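Local coordinates for IPT/TIG domain-containing protein BACOVA_02650 (Bacteroides ovatus, PDB 5E7H) that binds polysaccharide at the cell surface and probably captures xyloglucan before its transport into the periplasm for degradation, at residues G16-T22 / D52-L58. Numbering follows the deposited sequence.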
loop_
_atom_site.group_PDB
_atom_site.type_symbol
_atom_site.label_atom_id
_atom_site.label_comp_id
_atom_site.label_asym_id
_atom_site.label_seq_id
_atom_site.Cartn_x
_atom_site.Cartn_y
_atom_site.Cartn_z
ATOM N N GLY A 16 -0.375 -5.793 13.247
ATOM C CA GLY A 16 0.062 -5.002 14.384
ATOM C C GLY A 16 -0.174 -3.521 14.205
ATOM O O GLY A 16 0.135 -2.739 15.101
ATOM N N SER A 17 -0.699 -3.129 13.052
ATOM C CA SER A 17 -1.012 -1.730 12.778
ATOM C C SER A 17 -2.516 -1.501 12.852
ATOM O O SER A 17 -3.309 -2.448 12.925
ATOM C CB SER A 17 -0.467 -1.304 11.423
ATOM O OG SER A 17 -1.278 -1.801 10.359
ATOM N N THR A 18 -2.909 -0.228 12.876
ATOM C CA THR A 18 -4.309 0.146 13.050
ATOM C C THR A 18 -5.027 0.141 11.714
ATOM O O THR A 18 -4.522 0.675 10.722
ATOM C CB THR A 18 -4.438 1.528 13.693
ATOM O OG1 THR A 18 -3.783 1.508 14.965
ATOM C CG2 THR A 18 -5.910 1.905 13.907
ATOM N N VAL A 19 -6.194 -0.477 11.714
ATOM C CA VAL A 19 -7.126 -0.456 10.590
ATOM C C VAL A 19 -8.258 0.480 10.960
ATOM O O VAL A 19 -8.790 0.384 12.055
ATOM C CB VAL A 19 -7.701 -1.858 10.305
ATOM C CG1 VAL A 19 -8.563 -1.849 9.032
ATOM C CG2 VAL A 19 -6.583 -2.863 10.169
ATOM N N THR A 20 -8.608 1.380 10.047
ATOM C CA THR A 20 -9.686 2.334 10.283
ATOM C C THR A 20 -10.723 2.178 9.187
ATOM O O THR A 20 -10.374 2.067 8.019
ATOM C CB THR A 20 -9.166 3.783 10.313
ATOM O OG1 THR A 20 -8.138 3.900 11.302
ATOM C CG2 THR A 20 -10.275 4.738 10.671
ATOM N N ILE A 21 -11.985 2.138 9.584
ATOM C CA ILE A 21 -13.106 2.005 8.660
ATOM C C ILE A 21 -14.036 3.180 8.875
ATOM O O ILE A 21 -14.484 3.408 9.973
ATOM C CB ILE A 21 -13.880 0.704 8.875
ATOM C CG1 ILE A 21 -12.943 -0.495 8.722
ATOM C CG2 ILE A 21 -15.056 0.617 7.896
ATOM C CD1 ILE A 21 -13.588 -1.810 9.106
ATOM N N THR A 22 -14.321 3.925 7.813
ATOM C CA THR A 22 -15.293 5.017 7.909
ATOM C C THR A 22 -16.619 4.594 7.293
ATOM O O THR A 22 -16.671 3.741 6.404
ATOM C CB THR A 22 -14.798 6.282 7.205
ATOM O OG1 THR A 22 -14.663 6.017 5.814
ATOM C CG2 THR A 22 -13.450 6.707 7.744
ATOM N N ASP A 52 -19.510 6.945 13.031
ATOM C CA ASP A 52 -19.118 7.021 11.625
ATOM C C ASP A 52 -17.711 6.485 11.376
ATOM O O ASP A 52 -17.196 6.584 10.273
ATOM C CB ASP A 52 -19.210 8.462 11.112
ATOM C CG ASP A 52 -18.325 9.429 11.885
ATOM O OD1 ASP A 52 -17.545 8.988 12.755
ATOM O OD2 ASP A 52 -18.409 10.644 11.611
ATOM N N GLU A 53 -17.095 5.916 12.405
ATOM C CA GLU A 53 -15.760 5.363 12.261
ATOM C C GLU A 53 -15.499 4.279 13.296
ATOM O O GLU A 53 -15.905 4.398 14.450
ATOM C CB GLU A 53 -14.707 6.468 12.384
ATOM C CG GLU A 53 -13.270 5.977 12.245
ATOM C CD GLU A 53 -12.248 7.079 12.448
ATOM O OE1 GLU A 53 -11.475 6.998 13.425
ATOM O OE2 GLU A 53 -12.209 8.017 11.628
ATOM N N ILE A 54 -14.839 3.206 12.871
ATOM C CA ILE A 54 -14.313 2.249 13.826
ATOM C C ILE A 54 -12.852 1.973 13.498
ATOM O O ILE A 54 -12.394 2.112 12.347
ATOM C CB ILE A 54 -15.103 0.930 13.850
ATOM C CG1 ILE A 54 -15.023 0.213 12.511
ATOM C CG2 ILE A 54 -16.574 1.197 14.221
ATOM C CD1 ILE A 54 -15.651 -1.179 12.524
ATOM N N SER A 55 -12.107 1.602 14.530
ATOM C CA SER A 55 -10.723 1.211 14.337
ATOM C C SER A 55 -10.317 0.105 15.287
ATOM O O SER A 55 -10.926 -0.089 16.330
ATOM C CB SER A 55 -9.782 2.404 14.507
ATOM O OG SER A 55 -9.865 2.924 15.828
ATOM N N PHE A 56 -9.271 -0.614 14.895
ATOM C CA PHE A 56 -8.757 -1.732 15.671
ATOM C C PHE A 56 -7.400 -2.092 15.121
ATOM O O PHE A 56 -7.092 -1.797 13.962
ATOM C CB PHE A 56 -9.682 -2.942 15.589
ATOM C CG PHE A 56 -9.961 -3.372 14.181
ATOM C CD1 PHE A 56 -9.122 -4.255 13.529
ATOM C CD2 PHE A 56 -11.076 -2.879 13.515
ATOM C CE1 PHE A 56 -9.382 -4.631 12.215
ATOM C CE2 PHE A 56 -11.334 -3.252 12.206
ATOM C CZ PHE A 56 -10.495 -4.124 11.568
ATOM N N VAL A 57 -6.602 -2.754 15.948
ATOM C CA VAL A 57 -5.326 -3.276 15.521
ATOM C C VAL A 57 -5.515 -4.641 14.854
ATOM O O VAL A 57 -6.236 -5.482 15.410
ATOM C CB VAL A 57 -4.400 -3.396 16.724
ATOM C CG1 VAL A 57 -3.092 -4.039 16.327
ATOM C CG2 VAL A 57 -4.150 -2.015 17.337
ATOM N N LEU A 58 -4.897 -4.855 13.690
ATOM C CA LEU A 58 -4.983 -6.140 12.992
ATOM C C LEU A 58 -4.128 -7.171 13.769
ATOM O O LEU A 58 -2.909 -7.020 13.828
ATOM C CB LEU A 58 -4.520 -6.012 11.538
ATOM C CG LEU A 58 -4.689 -7.285 10.702
ATOM C CD1 LEU A 58 -6.149 -7.587 10.457
ATOM C CD2 LEU A 58 -3.945 -7.154 9.395
#
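Val19 with Phe56 and Ile21 with Ile54 are the hydrogen-bonded antiparallel pairs that join strands 18-24 and 53-57, the two middle strands of a four-stranded sheet in the immunoglobulin-like IPT/TIG domain; the segment axes run at 163°. Each pair is closed by two backbone bonds, among them Val19 N to Phe56 O (2.8 Å, 173° at the hydrogen). Beyond the strand end, Leu58 N bonds to Ser17 O at 3.0 Å and Gly16 N to Leu58 O at 2.9 Å, so the pairing runs on into the loop.

Apolar contacts gather on the face carrying Val19, Ile21, Ile54 and Phe56; on this face Ile54 and Phe56 pack against Val32, and Phe56 also against Ile34, of strand 31-34 in the facing sheet, closing a beta sandwich. CG of Phe56 sits between its backbone N and carbonyl carbon (chi1 55°), and the ring end leans to the neighbouring strand. There Val19 CB makes a CH-pi contact over one face, 4.1 Å from the centroid and offset toward the rim, while Ile21 CD1 meets the ring edge 4.1 Å from Phe56 CE2. Ile21 CB lies beside Ile54 CG1 at 3.8 Å.

The other face bears Thr18, Thr20, Glu53 and Ser55. Glu53 starts with CG anti to the backbone N and runs out extended across Thr20; an alanine here would probably leave the Thr20 methyl uncovered on that side. That methyl, Thr20 CG2, lies 3.5 Å from Glu53 CD.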